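Local coordinates for protein blood group a-and b-cleaving endo-beta-galactosidase (Streptococcus pneumoniae, PDB 2YGM) that probably binds blood group A/B-type glycans through carbohydrate-binding modules of an endo-beta-galactosidase named for cleaving them, at residues 97-102 with 155-160; 103-108 with 149-154. All blocks are in the same frame, centred on the assembly; numbering follows the deposited sequence.

From the N terminus, the chain runs through strand 82-87 into the loop carrying 97-102, and then directly into 103-108, which leads into strand 105-110. It returns along strand 145-151, whose end pairs with 103-108 in interaction 2, and continues into 155-160, which packs on 97-102 in interaction 1. Interaction 2 is thus nested inside the loop that interaction 1 closes. Interaction 2 joins two neighbouring strands of a five-stranded antiparallel sheet; interaction 1 joins the loops at their ends, beside the sugar. A calcium ion sits at the junction, bound by Val102, His155 and Asp159 of interaction 1 and by Ala152 of interaction 2, together with a shared water.

Interaction 1 of 2, residues 97-102 with 155-160; sequences RSDHAV and HTWGDE. With CA (calcium ion), chain E; GLA (alpha-D-galactopyranose), chain C; GAL (beta-D-galactopyranose), chain B.
Two loops meet at the type I turn 97-100 and the type II turn 156-159, with Ala101 N donating to Trp157 O at 2.7 Å. They form one side of the glycan site of an NPCBM-type carbohydrate-binding module, a beta-sandwich domain. The Trp157 ring offers one face to the beta-galactose, whose C6 lies over its centre, while His155 covers the opposite face, its ND1 above the rim. With CG between its backbone N and carbonyl carbon (chi1 69°), Asp99 turns its carboxylate to His100 ND1 and to the indole edge, where OD2 lies in plane, 3.6 Å from Trp157 CZ3.

Trp157 CB sits over the centre of the His100 imidazole, a CH-pi contact. At the imidazole edge, ND1 donates in the ring plane to Asp99 OD1, and NE2 shares a nearly straight hydrogen bond with O4 of the beta-galactose. Asp99 is in turn held by a salt bridge from Arg97, so a second shell orients the histidine. The alpha-galactose is gripped by Gly158 N at its ring oxygen, Thr156 OG1 at O6 and Glu160 at O4. Away from the sugars, Asp159 OD2 binds calcium, and OD1 accepts a hydrogen bond from Val102 N, from above the carboxylate plane, at 3.1 Å.

Interaction 2 of 2, residues 103-108 with 149-154; sequences VDRIEI and KSFAGE. With CA (calcium ion), chain E.
The guanidinium of Arg105 lies over one face of the Phe151 ring, its plane tilted 29° from the ring and its CZ 3.8 Å from the ring centroid, a cation-pi stack. NH2 leans closest, 3.2 Å from Phe151 CE2. Glu107 OE1 approaches the rim of the same ring at CE1, and Arg105 O lies at the ring edge in its plane.

A bend at chi3 (76°) carries the arginine chain back over the phenyl ring. There NE donates almost straight to Glu107 OE2 at 2.9 Å, with the acceptor in the guanidinium plane, and NH1 makes a weak bond to Asp104 OD2; these bonds limit rotation of the group. Glu107 OE1 takes a salt bridge from Lys149 NZ at 3.1 Å. Lys149 NZ also pairs with Glu109, so acidic and basic groups form a network along this sheet face.

Underneath, Glu107 and Lys149 bond to each other through N and O in both directions; Phe151 N donates to Arg105 O, but Phe151 O accepts from Asp104 N. Ile106 and Ser150, the non-hydrogen-bonded pair, face strand 161-171. This is an antiparallel strand pair of a beta-sandwich, irregular at Asp104, where the strand begins, and running on at Ala152 O into the calcium site.

Interaction 1 of 2, residues 97-102 with 155-160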
loop_
_atom_site.group_PDB
_atom_site.type_symbol
_atom_site.label_atom_id
_atom_site.label_comp_id
_atom_site.label_asym_id
_atom_site.label_seq_id
_atom_site.Cartn_x
_atom_site.Cartn_y
_atom_site.Cartn_z
ATOM N N ARG A 97 7.949 -32.142 -20.387
ATOM C CA ARG A 97 9.225 -32.579 -20.947
ATOM C C ARG A 97 10.363 -32.322 -19.965
ATOM O O ARG A 97 10.421 -31.267 -19.328
ATOM C CB ARG A 97 9.508 -31.867 -22.270
ATOM C CG ARG A 97 8.766 -32.446 -23.464
ATOM C CD ARG A 97 8.791 -31.499 -24.655
ATOM N NE ARG A 97 10.127 -31.337 -25.227
ATOM C CZ ARG A 97 10.386 -30.684 -26.357
ATOM N NH1 ARG A 97 9.404 -30.126 -27.054
ATOM N NH2 ARG A 97 11.634 -30.587 -26.796
ATOM N N SER A 98 11.271 -33.289 -19.859
ATOM C CA SER A 98 12.404 -33.192 -18.944
ATOM C C SER A 98 13.375 -32.067 -19.321
ATOM O O SER A 98 14.096 -31.556 -18.461
ATOM C CB SER A 98 13.139 -34.531 -18.862
ATOM O OG SER A 98 13.598 -34.930 -20.141
ATOM N N ASP A 99 13.385 -31.683 -20.598
ATOM C CA ASP A 99 14.221 -30.570 -21.062
ATOM C C ASP A 99 13.566 -29.200 -20.838
ATOM O O ASP A 99 14.134 -28.167 -21.192
ATOM C CB ASP A 99 14.662 -30.765 -22.525
ATOM C CG ASP A 99 13.511 -30.648 -23.532
ATOM O OD1 ASP A 99 12.340 -30.447 -23.141
ATOM O OD2 ASP A 99 13.794 -30.763 -24.743
ATOM N N HIS A 100 12.374 -29.212 -20.244
ATOM C CA HIS A 100 11.663 -27.993 -19.858
ATOM C C HIS A 100 11.863 -27.695 -18.372
ATOM O O HIS A 100 12.155 -28.601 -17.591
ATOM C CB HIS A 100 10.168 -28.130 -20.158
ATOM C CG HIS A 100 9.798 -27.814 -21.572
ATOM N ND1 HIS A 100 10.381 -28.436 -22.655
ATOM C CD2 HIS A 100 8.884 -26.953 -22.081
ATOM C CE1 HIS A 100 9.854 -27.961 -23.769
ATOM N NE2 HIS A 100 8.943 -27.060 -23.449
ATOM N N ALA A 101 11.701 -26.427 -17.993
ATOM C CA ALA A 101 11.866 -25.981 -16.604
ATOM C C ALA A 101 13.167 -26.504 -15.973
ATOM O O ALA A 101 13.154 -27.238 -14.977
ATOM C CB ALA A 101 10.647 -26.355 -15.762
ATOM N N VAL A 102 14.284 -26.141 -16.597
ATOM C CA VAL A 102 15.612 -26.475 -16.102
ATOM C C VAL A 102 16.398 -25.175 -16.044
ATOM O O VAL A 102 16.820 -24.649 -17.076
ATOM C CB VAL A 102 16.332 -27.508 -17.008
ATOM C CG1 VAL A 102 17.750 -27.768 -16.513
ATOM C CG2 VAL A 102 15.545 -28.815 -17.072
ATOM N N HIS A 155 18.298 -24.595 -22.983
ATOM C CA HIS A 155 17.055 -24.053 -23.556
ATOM C C HIS A 155 16.353 -23.137 -22.559
ATOM O O HIS A 155 16.604 -23.215 -21.358
ATOM C CB HIS A 155 16.096 -25.177 -23.975
ATOM C CG HIS A 155 16.675 -26.137 -24.967
ATOM N ND1 HIS A 155 16.675 -25.897 -26.324
ATOM C CD2 HIS A 155 17.268 -27.342 -24.799
ATOM C CE1 HIS A 155 17.246 -26.911 -26.949
ATOM N NE2 HIS A 155 17.617 -27.802 -26.046
ATOM N N THR A 156 15.466 -22.280 -23.053
ATOM C CA THR A 156 14.692 -21.398 -22.184
ATOM C C THR A 156 13.340 -22.018 -21.820
ATOM O O THR A 156 12.567 -21.439 -21.054
ATOM C CB THR A 156 14.433 -20.027 -22.849
ATOM O OG1 THR A 156 13.558 -20.198 -23.970
ATOM C CG2 THR A 156 15.736 -19.374 -23.306
ATOM N N TRP A 157 13.071 -23.197 -22.371
ATOM C CA TRP A 157 11.748 -23.811 -22.308
ATOM C C TRP A 157 11.252 -24.097 -20.889
ATOM O O TRP A 157 11.905 -24.802 -20.121
ATOM C CB TRP A 157 11.708 -25.083 -23.161
ATOM C CG TRP A 157 12.030 -24.846 -24.620
ATOM C CD1 TRP A 157 11.762 -23.718 -25.350
ATOM C CD2 TRP A 157 12.658 -25.766 -25.523
ATOM N NE1 TRP A 157 12.195 -23.875 -26.644
ATOM C CE2 TRP A 157 12.746 -25.122 -26.780
ATOM C CE3 TRP A 157 13.158 -27.069 -25.393
ATOM C CZ2 TRP A 157 13.316 -25.739 -27.900
ATOM C CZ3 TRP A 157 13.723 -27.681 -26.504
ATOM C CH2 TRP A 157 13.799 -27.014 -27.742
ATOM N N GLY A 158 10.099 -23.526 -20.553
ATOM C CA GLY A 158 9.469 -23.733 -19.251
ATOM C C GLY A 158 10.189 -23.086 -18.079
ATOM O O GLY A 158 9.819 -23.310 -16.924
ATOM N N ASP A 159 11.207 -22.277 -18.375
ATOM C CA ASP A 159 12.003 -21.617 -17.345
ATOM C C ASP A 159 11.280 -20.402 -16.773
ATOM O O ASP A 159 11.808 -19.283 -16.786
ATOM C CB ASP A 159 13.377 -21.220 -17.895
ATOM C CG ASP A 159 14.222 -22.415 -18.288
ATOM O OD1 ASP A 159 13.756 -23.567 -18.161
ATOM O OD2 ASP A 159 15.370 -22.210 -18.730
ATOM N N GLU A 160 10.075 -20.641 -16.261
ATOM C CA GLU A 160 9.220 -19.598 -15.704
ATOM C C GLU A 160 9.721 -19.147 -14.331
ATOM O O GLU A 160 9.061 -19.377 -13.316
ATOM C CB GLU A 160 7.781 -20.109 -15.579
ATOM C CG GLU A 160 7.185 -20.681 -16.857
ATOM C CD GLU A 160 6.555 -19.626 -17.726
ATOM O OE1 GLU A 160 5.723 -18.851 -17.212
ATOM O OE2 GLU A 160 6.889 -19.578 -18.927
HETATM CA CA CA E . 16.415 -24.197 -19.388
HETATM C C1 GLA C . 7.717 -23.150 -23.381
HETATM C C2 GLA C . 6.640 -22.840 -22.336
HETATM C C3 GLA C . 6.242 -21.370 -22.413
HETATM C C4 GLA C . 7.466 -20.486 -22.214
HETATM C C5 GLA C . 8.534 -20.840 -23.250
HETATM C C6 GLA C . 9.815 -20.049 -22.991
HETATM O O2 GLA C . 5.502 -23.642 -22.551
HETATM O O3 GLA C . 5.272 -21.087 -21.436
HETATM O O4 GLA C . 7.975 -20.656 -20.908
HETATM O O5 GLA C . 8.814 -22.238 -23.279
HETATM O O6 GLA C . 10.857 -20.523 -23.813
HETATM C C1 GAL B . 7.565 -23.481 -28.338
HETATM C C2 GAL B . 7.001 -22.990 -27.008
HETATM C C3 GAL B . 7.876 -23.401 -25.814
HETATM C C4 GAL B . 8.459 -24.816 -25.954
HETATM C C5 GAL B . 8.908 -25.118 -27.390
HETATM C C6 GAL B . 9.407 -26.546 -27.581
HETATM O O2 GAL B . 6.912 -21.583 -27.099
HETATM O O3 GAL B . 7.056 -23.288 -24.667
HETATM O O4 GAL B . 7.520 -25.774 -25.511
HETATM O O5 GAL B . 7.845 -24.863 -28.283
HETATM O O6 GAL B . 9.989 -26.661 -28.858
HETATM O O HOH W 1 18.015 -25.704 -20.008
#

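Interaction 2 of 2, residues 103-108 with 149-154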
loop_
_atom_site.group_PDB
_atom_site.type_symbol
_atom_site.label_atom_id
_atom_site.label_comp_id
_atom_site.label_asym_id
_atom_site.label_seq_id
_atom_site.Cartn_x
_atom_site.Cartn_y
_atom_site.Cartn_z
ATOM N N VAL A 103 16.565 -24.647 -14.837
ATOM C CA VAL A 103 17.261 -23.381 -14.648
ATOM C C VAL A 103 18.612 -23.641 -14.007
ATOM O O VAL A 103 18.703 -24.274 -12.954
ATOM C CB VAL A 103 16.416 -22.376 -13.834
ATOM C CG1 VAL A 103 17.237 -21.147 -13.439
ATOM C CG2 VAL A 103 15.196 -21.960 -14.639
ATOM N N ASP A 104 19.660 -23.159 -14.666
ATOM C CA ASP A 104 21.024 -23.423 -14.241
ATOM C C ASP A 104 21.366 -22.685 -12.953
ATOM O O ASP A 104 21.973 -23.259 -12.044
ATOM C CB ASP A 104 22.005 -23.029 -15.350
ATOM C CG ASP A 104 23.437 -23.390 -15.017
ATOM O OD1 ASP A 104 23.825 -24.554 -15.248
ATOM O OD2 ASP A 104 24.179 -22.506 -14.525
ATOM N N ARG A 105 20.942 -21.425 -12.874
ATOM C CA ARG A 105 21.460 -20.493 -11.883
ATOM C C ARG A 105 20.584 -19.252 -11.773
ATOM O O ARG A 105 20.049 -18.766 -12.772
ATOM C CB ARG A 105 22.869 -20.075 -12.313
ATOM C CG ARG A 105 23.745 -19.504 -11.232
ATOM C CD ARG A 105 25.218 -19.613 -11.614
ATOM N NE ARG A 105 25.645 -18.626 -12.606
ATOM C CZ ARG A 105 25.893 -18.888 -13.892
ATOM N NH1 ARG A 105 25.745 -20.112 -14.383
ATOM N NH2 ARG A 105 26.295 -17.913 -14.694
ATOM N N ILE A 106 20.435 -18.747 -10.552
ATOM C CA ILE A 106 19.841 -17.432 -10.323
ATOM C C ILE A 106 20.864 -16.553 -9.604
ATOM O O ILE A 106 21.516 -16.994 -8.659
ATOM C CB ILE A 106 18.510 -17.514 -9.536
ATOM C CG1 ILE A 106 17.495 -18.379 -10.300
ATOM C CG2 ILE A 106 17.939 -16.124 -9.302
ATOM C CD1 ILE A 106 16.309 -18.837 -9.480
ATOM N N GLU A 107 21.016 -15.320 -10.077
ATOM C CA GLU A 107 22.030 -14.408 -9.552
ATOM C C GLU A 107 21.463 -13.039 -9.205
ATOM O O GLU A 107 20.599 -12.511 -9.911
ATOM C CB GLU A 107 23.160 -14.218 -10.563
ATOM C CG GLU A 107 24.154 -15.358 -10.661
ATOM C CD GLU A 107 25.294 -15.052 -11.625
ATOM O OE1 GLU A 107 25.261 -13.989 -12.281
ATOM O OE2 GLU A 107 26.227 -15.876 -11.731
ATOM N N ILE A 108 21.965 -12.468 -8.116
ATOM C CA ILE A 108 21.711 -11.072 -7.799
ATOM C C ILE A 108 23.006 -10.282 -7.999
ATOM O O ILE A 108 24.050 -10.610 -7.429
ATOM C CB ILE A 108 21.136 -10.885 -6.364
ATOM C CG1 ILE A 108 19.883 -11.757 -6.146
ATOM C CG2 ILE A 108 20.841 -9.410 -6.076
ATOM C CD1 ILE A 108 18.750 -11.545 -7.155
ATOM N N LYS A 149 19.036 -11.870 -12.175
ATOM C CA LYS A 149 19.546 -12.631 -13.311
ATOM C C LYS A 149 19.165 -14.103 -13.232
ATOM O O LYS A 149 19.409 -14.763 -12.218
ATOM C CB LYS A 149 21.070 -12.504 -13.395
ATOM C CG LYS A 149 21.592 -11.068 -13.504
ATOM C CD LYS A 149 23.090 -10.986 -13.223
ATOM C CE LYS A 149 23.918 -11.470 -14.406
ATOM N NZ LYS A 149 25.379 -11.502 -14.100
ATOM N N SER A 150 18.578 -14.615 -14.308
ATOM C CA SER A 150 18.242 -16.031 -14.391
ATOM C C SER A 150 18.843 -16.704 -15.629
ATOM O O SER A 150 18.634 -16.263 -16.763
ATOM C CB SER A 150 16.723 -16.245 -14.310
ATOM O OG SER A 150 16.028 -15.399 -15.203
ATOM N N PHE A 151 19.597 -17.773 -15.385
ATOM C CA PHE A 151 20.341 -18.470 -16.426
ATOM C C PHE A 151 19.615 -19.728 -16.876
ATOM O O PHE A 151 19.338 -20.614 -16.071
ATOM C CB PHE A 151 21.749 -18.802 -15.931
ATOM C CG PHE A 151 22.624 -17.593 -15.728
ATOM C CD1 PHE A 151 22.537 -16.839 -14.560
ATOM C CD2 PHE A 151 23.542 -17.213 -16.704
ATOM C CE1 PHE A 151 23.348 -15.721 -14.367
ATOM C CE2 PHE A 151 24.364 -16.096 -16.521
ATOM C CZ PHE A 151 24.264 -15.348 -15.347
ATOM N N ALA A 152 19.322 -19.793 -18.174
ATOM C CA ALA A 152 18.474 -20.844 -18.748
ATOM C C ALA A 152 19.185 -22.170 -19.009
ATOM O O ALA A 152 18.552 -23.224 -18.992
ATOM C CB ALA A 152 17.812 -20.346 -20.032
ATOM N N GLY A 153 20.489 -22.116 -19.258
ATOM C CA GLY A 153 21.228 -23.295 -19.699
ATOM C C GLY A 153 21.007 -23.526 -21.186
ATOM O O GLY A 153 21.012 -22.576 -21.972
ATOM N N GLU A 154 20.780 -24.787 -21.558
ATOM C CA GLU A 154 20.670 -25.202 -22.962
ATOM C C GLU A 154 19.421 -24.700 -23.694
ATOM O O GLU A 154 19.479 -24.432 -24.895
ATOM C CB GLU A 154 20.756 -26.728 -23.075
ATOM C CG GLU A 154 22.089 -27.324 -22.622
ATOM C CD GLU A 154 22.079 -28.848 -22.620
ATOM O OE1 GLU A 154 21.431 -29.448 -23.509
ATOM O OE2 GLU A 154 22.725 -29.446 -21.728
HETATM CA CA CA E . 16.415 -24.197 -19.388
HETATM O O HOH W 1 18.015 -25.704 -20.008
#